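Local coordinates for cell surface protein (Faecalibacterium prausnitzii A2-165, PDB 4GT6) that is of unknown function but, as a leucine-rich-repeat cell surface protein, probably binds other proteins outside the cell through its BspA-type repeat region, at residues A[5-17]-A[26-38]. Residues are numbered along the deposited sequence; the frame is centred on the assembly and turned at random.
Sequences SPMAYTDGSYQFI and ITKYTGNEHRITI. With EDO (1,2-ethanediol), chain C; EDO (1,2-ethanediol), chain Q.
Tyr-14 and Tyr-29 meet in the antiparallel hairpin of strands 14-18 and 24-29, at one end of the elongated repeat protein. The hairpin illustrates how a classic beta bulge shifts the register by one residue while the aromatic face stays buried. Gln-15 N donates to Lys-28 O almost straight (2.9 Å, 172°), whereas Gln-15 O takes Thr-27 N at 2.8 Å from above the Gln-15 carbonyl plane and Lys-28 N only weakly; Thr-27 and Lys-28 thus share one partner. Farther along, Ser-13 O receives Thr-30 N in the carbonyl plane.

On the face of Tyr-14, Phe-16, Ile-26 and Tyr-29, the Tyr-14 ring packs against both Tyr-29 and Ile-26. Tyr-29 CD1 sits over one face, offset toward the rim and 3.5 Å from Tyr-14 CZ, with the ring planes at 45°, while Ile-26 CG2 meets the edge at Tyr-14 CD1. A chi1 of 170°, which sets CG opposite the backbone N, carries the Tyr-29 ring past Ser-13 CB, and its hydroxyl donates to Glu-33 OE1 (2.6 Å) and accepts from Glu-33 N. A water joins Tyr-14 OH to that same carboxylate oxygen and to Thr-37 N. Replacing Tyr-29 with an alanine is likely to uncover one face of the Tyr-14 ring and leave Glu-33 without the hydroxyl that grips both its backbone and its carboxylate.

On the other face Gln-15 and Lys-28 lie side by side, Lys-28 CD 3.4 Å from Gln-15 OE1. Strand 24-29 also pairs in parallel with strand 47-54, making this a bulged beta hairpin that extends the sheet at the N-terminal end of a leucine-rich-repeat fold.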
loop_
_atom_site.group_PDB
_atom_site.type_symbol
_atom_site.label_atom_id
_atom_site.label_comp_id
_atom_site.label_asym_id
_atom_site.label_seq_id
_atom_site.Cartn_x
_atom_site.Cartn_y
_atom_site.Cartn_z
ATOM N N SER A 5 -32.502 7.682 -0.169
ATOM C CA SER A 5 -32.244 6.980 -1.427
ATOM C C SER A 5 -33.581 6.831 -2.221
ATOM O O SER A 5 -34.644 7.020 -1.609
ATOM C CB SER A 5 -31.592 5.627 -1.142
ATOM O OG SER A 5 -32.425 4.782 -0.364
ATOM N N PRO A 6 -33.569 6.530 -3.561
ATOM C CA PRO A 6 -34.842 6.443 -4.326
ATOM C C PRO A 6 -35.795 5.306 -3.904
ATOM O O PRO A 6 -35.410 4.442 -3.099
ATOM C CB PRO A 6 -34.370 6.216 -5.774
ATOM C CG PRO A 6 -32.946 6.645 -5.803
ATOM C CD PRO A 6 -32.407 6.307 -4.450
HETATM N N MSE A 7 -37.040 5.317 -4.451
HETATM C CA MSE A 7 -38.093 4.324 -4.189
HETATM C C MSE A 7 -37.663 2.941 -4.691
HETATM O O MSE A 7 -37.367 2.771 -5.880
HETATM C CB MSE A 7 -39.429 4.756 -4.837
HETATM C CG MSE A 7 -40.527 3.674 -4.828
HETATM SE SE MSE A 7 -41.256 3.235 -3.059
HETATM C CE MSE A 7 -42.374 1.704 -3.557
ATOM N N ALA A 8 -37.639 1.964 -3.769
ATOM C CA ALA A 8 -37.235 0.583 -4.031
ATOM C C ALA A 8 -38.419 -0.374 -4.107
ATOM O O ALA A 8 -39.380 -0.258 -3.348
ATOM C CB ALA A 8 -36.259 0.112 -2.960
ATOM N N TYR A 9 -38.310 -1.356 -4.998
ATOM C CA TYR A 9 -39.300 -2.400 -5.250
ATOM C C TYR A 9 -38.719 -3.751 -4.880
ATOM O O TYR A 9 -37.506 -3.848 -4.721
ATOM C CB TYR A 9 -39.712 -2.379 -6.732
ATOM C CG TYR A 9 -40.115 -0.999 -7.199
ATOM C CD1 TYR A 9 -41.346 -0.450 -6.840
ATOM C CD2 TYR A 9 -39.244 -0.215 -7.944
ATOM C CE1 TYR A 9 -41.718 0.826 -7.262
ATOM C CE2 TYR A 9 -39.601 1.066 -8.360
ATOM C CZ TYR A 9 -40.844 1.576 -8.029
ATOM O OH TYR A 9 -41.181 2.848 -8.423
ATOM N N THR A 10 -39.564 -4.787 -4.771
ATOM C CA THR A 10 -39.141 -6.133 -4.384
ATOM C C THR A 10 -39.418 -7.163 -5.467
ATOM O O THR A 10 -40.502 -7.183 -6.062
ATOM C CB THR A 10 -39.870 -6.543 -3.068
ATOM O OG1 THR A 10 -39.495 -5.635 -2.039
ATOM C CG2 THR A 10 -39.545 -7.966 -2.609
ATOM N N ASP A 11 -38.445 -8.065 -5.671
ATOM C CA ASP A 11 -38.603 -9.238 -6.523
ATOM C C ASP A 11 -37.862 -10.394 -5.812
ATOM O O ASP A 11 -36.623 -10.473 -5.834
ATOM C CB ASP A 11 -38.150 -9.001 -7.983
ATOM C CG ASP A 11 -38.487 -10.139 -8.945
ATOM O OD1 ASP A 11 -38.867 -11.240 -8.470
ATOM O OD2 ASP A 11 -38.365 -9.936 -10.172
ATOM N N GLY A 12 -38.643 -11.245 -5.135
ATOM C CA GLY A 12 -38.102 -12.328 -4.326
ATOM C C GLY A 12 -37.303 -11.783 -3.158
ATOM O O GLY A 12 -37.753 -10.870 -2.459
ATOM N N SER A 13 -36.057 -12.274 -3.006
ATOM C CA SER A 13 -35.152 -11.863 -1.929
ATOM C C SER A 13 -34.369 -10.573 -2.230
ATOM O O SER A 13 -33.545 -10.179 -1.421
ATOM C CB SER A 13 -34.158 -12.984 -1.647
ATOM O OG SER A 13 -34.872 -14.129 -1.223
ATOM N N TYR A 14 -34.646 -9.907 -3.364
ATOM C CA TYR A 14 -33.932 -8.709 -3.755
ATOM C C TYR A 14 -34.837 -7.497 -3.874
ATOM O O TYR A 14 -35.960 -7.587 -4.368
ATOM C CB TYR A 14 -33.234 -8.952 -5.116
ATOM C CG TYR A 14 -32.075 -9.918 -5.008
ATOM C CD1 TYR A 14 -30.796 -9.469 -4.694
ATOM C CD2 TYR A 14 -32.260 -11.286 -5.196
ATOM C CE1 TYR A 14 -29.731 -10.357 -4.565
ATOM C CE2 TYR A 14 -31.204 -12.185 -5.061
ATOM C CZ TYR A 14 -29.935 -11.710 -4.763
ATOM O OH TYR A 14 -28.883 -12.575 -4.612
ATOM N N GLN A 15 -34.336 -6.370 -3.421
ATOM C CA GLN A 15 -34.970 -5.079 -3.625
ATOM C C GLN A 15 -34.136 -4.339 -4.653
ATOM O O GLN A 15 -32.920 -4.568 -4.757
ATOM C CB GLN A 15 -35.087 -4.270 -2.342
ATOM C CG GLN A 15 -35.959 -4.957 -1.291
ATOM C CD GLN A 15 -36.100 -4.137 -0.045
ATOM O OE1 GLN A 15 -35.573 -3.018 0.074
ATOM N NE2 GLN A 15 -36.816 -4.692 0.930
ATOM N N PHE A 16 -34.768 -3.432 -5.379
ATOM C CA PHE A 16 -34.095 -2.723 -6.453
ATOM C C PHE A 16 -34.754 -1.397 -6.739
ATOM O O PHE A 16 -35.922 -1.164 -6.390
ATOM C CB PHE A 16 -34.079 -3.594 -7.742
ATOM C CG PHE A 16 -35.457 -3.930 -8.282
ATOM C CD1 PHE A 16 -36.163 -5.034 -7.800
ATOM C CD2 PHE A 16 -36.067 -3.117 -9.242
ATOM C CE1 PHE A 16 -37.456 -5.319 -8.267
ATOM C CE2 PHE A 16 -37.360 -3.410 -9.712
ATOM C CZ PHE A 16 -38.029 -4.527 -9.248
ATOM N N ILE A 17 -34.002 -0.540 -7.405
ATOM C CA ILE A 17 -34.476 0.757 -7.896
ATOM C C ILE A 17 -34.374 0.723 -9.435
ATOM O O ILE A 17 -33.642 -0.111 -9.991
ATOM C CB ILE A 17 -33.732 1.961 -7.268
ATOM C CG1 ILE A 17 -32.217 1.953 -7.618
ATOM C CG2 ILE A 17 -33.998 2.034 -5.747
ATOM C CD1 ILE A 17 -31.443 3.256 -7.335
ATOM N N ILE A 26 -29.752 -3.480 -7.983
ATOM C CA ILE A 26 -30.078 -4.210 -6.729
ATOM C C ILE A 26 -29.671 -3.319 -5.562
ATOM O O ILE A 26 -28.528 -2.880 -5.519
ATOM C CB ILE A 26 -29.345 -5.582 -6.652
ATOM C CG1 ILE A 26 -29.735 -6.540 -7.808
ATOM C CG2 ILE A 26 -29.526 -6.239 -5.252
ATOM C CD1 ILE A 26 -31.186 -6.809 -8.002
ATOM N N THR A 27 -30.576 -3.069 -4.606
ATOM C CA THR A 27 -30.236 -2.188 -3.482
ATOM C C THR A 27 -30.244 -2.886 -2.120
ATOM O O THR A 27 -29.699 -2.334 -1.167
ATOM C CB THR A 27 -31.188 -0.980 -3.446
ATOM O OG1 THR A 27 -32.535 -1.459 -3.411
ATOM C CG2 THR A 27 -30.970 -0.024 -4.631
ATOM N N LYS A 28 -30.861 -4.069 -2.022
ATOM C CA LYS A 28 -30.937 -4.838 -0.775
ATOM C C LYS A 28 -31.115 -6.315 -1.082
ATOM O O LYS A 28 -31.739 -6.675 -2.085
ATOM C CB LYS A 28 -32.124 -4.332 0.096
ATOM C CG LYS A 28 -32.151 -4.861 1.544
ATOM C CD LYS A 28 -33.326 -4.283 2.353
ATOM C CE LYS A 28 -33.125 -4.518 3.832
ATOM N NZ LYS A 28 -34.080 -3.733 4.658
ATOM N N TYR A 29 -30.584 -7.167 -0.204
ATOM C CA TYR A 29 -30.767 -8.606 -0.277
ATOM C C TYR A 29 -31.327 -9.022 1.082
ATOM O O TYR A 29 -30.708 -8.709 2.104
ATOM C CB TYR A 29 -29.475 -9.338 -0.618
ATOM C CG TYR A 29 -29.610 -10.834 -0.444
ATOM C CD1 TYR A 29 -30.371 -11.595 -1.334
ATOM C CD2 TYR A 29 -28.989 -11.491 0.613
ATOM C CE1 TYR A 29 -30.455 -12.980 -1.210
ATOM C CE2 TYR A 29 -29.075 -12.876 0.755
ATOM C CZ TYR A 29 -29.794 -13.615 -0.167
ATOM O OH TYR A 29 -29.849 -14.975 -0.048
ATOM N N THR A 30 -32.481 -9.709 1.098
ATOM C CA THR A 30 -33.151 -10.048 2.371
ATOM C C THR A 30 -33.103 -11.549 2.696
ATOM O O THR A 30 -33.735 -11.986 3.670
ATOM C CB THR A 30 -34.611 -9.564 2.318
ATOM O OG1 THR A 30 -35.300 -10.297 1.302
ATOM C CG2 THR A 30 -34.718 -8.063 2.078
ATOM N N GLY A 31 -32.345 -12.316 1.916
ATOM C CA GLY A 31 -32.211 -13.752 2.166
ATOM C C GLY A 31 -31.061 -14.098 3.107
ATOM O O GLY A 31 -30.500 -13.226 3.775
ATOM N N ASN A 32 -30.692 -15.371 3.153
ATOM C CA ASN A 32 -29.614 -15.842 4.024
ATOM C C ASN A 32 -28.830 -16.988 3.347
ATOM O O ASN A 32 -28.254 -17.828 4.032
ATOM C CB ASN A 32 -30.156 -16.288 5.407
ATOM C CG ASN A 32 -31.198 -17.378 5.341
ATOM O OD1 ASN A 32 -31.259 -18.158 4.389
ATOM N ND2 ASN A 32 -32.051 -17.436 6.353
ATOM N N GLU A 33 -28.767 -16.994 2.021
ATOM C CA GLU A 33 -28.016 -18.028 1.282
ATOM C C GLU A 33 -26.509 -17.889 1.485
ATOM O O GLU A 33 -26.024 -16.788 1.772
ATOM C CB GLU A 33 -28.313 -17.914 -0.231
ATOM C CG GLU A 33 -29.784 -18.082 -0.584
ATOM C CD GLU A 33 -30.084 -17.614 -1.995
ATOM O OE1 GLU A 33 -30.213 -16.386 -2.219
ATOM O OE2 GLU A 33 -30.122 -18.483 -2.893
ATOM N N HIS A 34 -25.775 -18.996 1.303
ATOM C CA HIS A 34 -24.315 -19.037 1.358
ATOM C C HIS A 34 -23.738 -19.093 -0.065
ATOM O O HIS A 34 -22.541 -18.865 -0.247
ATOM C CB HIS A 34 -23.795 -20.197 2.235
ATOM C CG HIS A 34 -24.163 -21.554 1.723
ATOM N ND1 HIS A 34 -25.376 -22.147 2.043
ATOM C CD2 HIS A 34 -23.452 -22.398 0.946
ATOM C CE1 HIS A 34 -25.373 -23.317 1.417
ATOM N NE2 HIS A 34 -24.228 -23.515 0.760
ATOM N N ARG A 35 -24.586 -19.411 -1.060
ATOM C CA ARG A 35 -24.249 -19.378 -2.498
ATOM C C ARG A 35 -25.223 -18.406 -3.141
ATOM O O ARG A 35 -26.421 -18.696 -3.238
ATOM C CB ARG A 35 -24.341 -20.759 -3.174
ATOM C CG ARG A 35 -23.522 -21.853 -2.520
ATOM C CD ARG A 35 -23.414 -23.083 -3.436
ATOM N NE ARG A 35 -22.590 -22.800 -4.623
ATOM C CZ ARG A 35 -21.256 -22.739 -4.630
ATOM N NH1 ARG A 35 -20.567 -22.950 -3.516
ATOM N NH2 ARG A 35 -20.605 -22.446 -5.748
ATOM N N ILE A 36 -24.727 -17.232 -3.502
ATOM C CA ILE A 36 -25.566 -16.148 -4.013
ATOM C C ILE A 36 -25.583 -16.156 -5.536
ATOM O O ILE A 36 -24.545 -16.329 -6.173
ATOM C CB ILE A 36 -25.063 -14.788 -3.442
ATOM C CG1 ILE A 36 -25.380 -14.666 -1.925
ATOM C CG2 ILE A 36 -25.593 -13.550 -4.233
ATOM C CD1 ILE A 36 -26.844 -14.400 -1.593
ATOM N N THR A 37 -26.776 -15.969 -6.092
ATOM C CA THR A 37 -26.987 -15.813 -7.521
ATOM C C THR A 37 -27.717 -14.489 -7.719
ATOM O O THR A 37 -28.912 -14.390 -7.416
ATOM C CB THR A 37 -27.771 -16.995 -8.121
ATOM O OG1 THR A 37 -27.047 -18.184 -7.863
ATOM C CG2 THR A 37 -27.990 -16.831 -9.630
ATOM N N ILE A 38 -26.999 -13.480 -8.226
ATOM C CA ILE A 38 -27.605 -12.172 -8.475
ATOM C C ILE A 38 -28.543 -12.327 -9.672
ATOM O O ILE A 38 -28.132 -12.917 -10.662
ATOM C CB ILE A 38 -26.513 -11.081 -8.718
ATOM C CG1 ILE A 38 -25.525 -10.923 -7.501
ATOM C CG2 ILE A 38 -27.152 -9.744 -9.161
ATOM C CD1 ILE A 38 -26.146 -10.405 -6.204
HETATM C C1 EDO C . -39.329 -2.449 -0.777
HETATM O O1 EDO C . -40.292 -3.091 -1.597
HETATM C C2 EDO C . -39.991 -2.005 0.546
HETATM O O2 EDO C . -39.035 -1.332 1.352
HETATM C C1 EDO Q . -42.758 -10.415 -9.574
HETATM O O1 EDO Q . -42.239 -11.117 -8.457
HETATM C C2 EDO Q . -42.970 -8.931 -9.192
HETATM O O2 EDO Q . -41.726 -8.362 -8.818
HETATM O O HOH W 1 -36.731 -8.924 -0.571
HETATM O O HOH W 2 -36.107 -13.334 1.455
HETATM O O HOH W 3 -29.344 -15.292 -4.558
HETATM O O HOH W 4 -33.626 -1.186 -1.014
#